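Amino acid adenylation domain-containing protein (Bacillus stratosphericus LAMA 585, PDB 6ULY) probably selects and activates a branched α-keto acid as its acyl adenylate, serving as the adenylation domain of a depsipeptide-making nonribosomal peptide synthetase. Local coordinates at residues A[100-103]-A[107-110]. Sequence-based numbering, arbitrary orientation.
Sequences AAPT and MNAA
The carboxamide of N108 presents an edge to T103 and is flanked on one side by side chains of the 100-103 segment. At the nitrogen edge, ND2 donates to T103 O over 3.3 Å in a bent hydrogen bond (N-H...O 145°). The acceptor lies almost in the amide plane of N108, whereas the donor stands above the carbonyl plane of T103. T103 CG2 comes in obliquely from one side of the amide, beyond its nitrogen end, 3.6 Å from ND2. On the same side, but farther off, is the P102 ring, whose CG comes within 4.5 Å of OD1. With chi1 at 66°, CG of N108 stands between the backbone N and the carbonyl carbon; the chi2 turn of 81° then directs ND2 to the loop and OD1 to the first turn of helix 109-120, where it accepts a hydrogen bond from V111 N. The two ends of one amide therefore serve the loop and the helix, which fixes its rotation. Beyond the oxygen edge the contact turns apolar. A110 CB, on the first turn and nearly in the amide plane, meets P102 CD at 3.6 Å and A101 CB at 4.1 Å. Within the loop, T103 OG1 accepts from R105 N, closing an ST turn. A109 makes backbone hydrogen bonds to the second subunit and M107 packs on H397 of that subunit, so the start of the helix lies at the subunit interface. Asparagine N-capping of this kind opens helix 109-120, the connection from strand 94-97 to the parallel strand 125-128 in a beta-alpha-beta crossover of the AMP-binding fold.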
ATOM      1  N   ALA A 100      11.080   6.977 -17.736  1.00 52.53           N
ATOM      2  CA  ALA A 100      12.405   6.442 -17.482  1.00 52.25           C
ATOM      3  C   ALA A 100      12.840   6.786 -16.061  1.00 49.47           C
ATOM      4  O   ALA A 100      12.377   7.759 -15.459  1.00 53.17           O
ATOM      5  CB  ALA A 100      13.409   7.000 -18.490  1.00 50.54           C
ATOM      6  N   ALA A 101      13.740   5.970 -15.523  1.00 48.27           N
ATOM      7  CA  ALA A 101      14.235   6.210 -14.180  1.00 50.76           C
ATOM      8  C   ALA A 101      15.150   7.434 -14.161  1.00 52.63           C
ATOM      9  O   ALA A 101      15.801   7.748 -15.161  1.00 47.37           O
ATOM     10  CB  ALA A 101      14.993   4.991 -13.664  1.00 49.76           C
ATOM     11  N   PRO A 102      15.215   8.149 -13.034  1.00 59.29           N
ATOM     12  CA  PRO A 102      16.189   9.249 -12.934  1.00 51.36           C
ATOM     13  C   PRO A 102      17.624   8.784 -13.097  1.00 54.13           C
ATOM     14  O   PRO A 102      18.468   9.553 -13.575  1.00 54.01           O
ATOM     15  CB  PRO A 102      15.930   9.824 -11.535  1.00 57.25           C
ATOM     16  CG  PRO A 102      15.265   8.713 -10.777  1.00 60.32           C
ATOM     17  CD  PRO A 102      14.449   7.968 -11.788  1.00 54.89           C
ATOM     18  N   THR A 103      17.926   7.544 -12.712  1.00 51.44           N
ATOM     19  CA  THR A 103      19.236   6.955 -12.938  1.00 47.10           C
ATOM     20  C   THR A 103      19.095   5.441 -12.979  1.00 47.56           C
ATOM     21  O   THR A 103      18.188   4.868 -12.368  1.00 54.44           O
ATOM     22  CB  THR A 103      20.248   7.358 -11.855  1.00 52.94           C
ATOM     23  OG1 THR A 103      21.498   6.701 -12.102  1.00 52.05           O
ATOM     24  CG2 THR A 103      19.744   6.977 -10.464  1.00 56.97           C
ATOM     25  N   MET A 107      20.110   0.675  -7.444  1.00 79.56           N
ATOM     26  CA  MET A 107      18.803   0.045  -7.261  1.00 79.32           C
ATOM     27  C   MET A 107      17.905   0.946  -6.409  1.00 72.05           C
ATOM     28  O   MET A 107      17.555   0.643  -5.268  1.00 80.96           O
ATOM     29  CB  MET A 107      18.971  -1.330  -6.627  1.00 82.70           C
ATOM     30  CG  MET A 107      17.726  -2.195  -6.659  1.00 73.84           C
ATOM     31  SD  MET A 107      17.413  -2.892  -8.291  1.00 79.74           S
ATOM     32  CE  MET A 107      15.895  -3.801  -7.994  1.00 71.32           C
ATOM     33  N   ASN A 108      17.518   2.072  -7.003  1.00 68.26           N
ATOM     34  CA  ASN A 108      16.672   3.039  -6.324  1.00 66.81           C
ATOM     35  C   ASN A 108      15.197   2.667  -6.485  1.00 64.17           C
ATOM     36  O   ASN A 108      14.841   1.668  -7.114  1.00 59.28           O
ATOM     37  CB  ASN A 108      16.932   4.444  -6.862  1.00 67.18           C
ATOM     38  CG  ASN A 108      16.517   4.592  -8.308  1.00 64.78           C
ATOM     39  OD1 ASN A 108      15.341   4.795  -8.608  1.00 63.32           O
ATOM     40  ND2 ASN A 108      17.482   4.487  -9.214  1.00 66.56           N
ATOM     41  N   ALA A 109      14.323   3.505  -5.921  1.00 61.16           N
ATOM     42  CA  ALA A 109      12.895   3.207  -5.916  1.00 60.90           C
ATOM     43  C   ALA A 109      12.350   3.070  -7.332  1.00 56.01           C
ATOM     44  O   ALA A 109      11.667   2.091  -7.656  1.00 49.58           O
ATOM     45  CB  ALA A 109      12.138   4.298  -5.158  1.00 68.61           C
ATOM     46  N   ALA A 110      12.624   4.059  -8.186  1.00 55.28           N
ATOM     47  CA  ALA A 110      12.145   3.999  -9.562  1.00 51.81           C
ATOM     48  C   ALA A 110      12.587   2.709 -10.239  1.00 42.86           C
ATOM     49  O   ALA A 110      11.801   2.067 -10.944  1.00 46.99           O
ATOM     50  CB  ALA A 110      12.644   5.214 -10.344  1.00 49.93           C
TER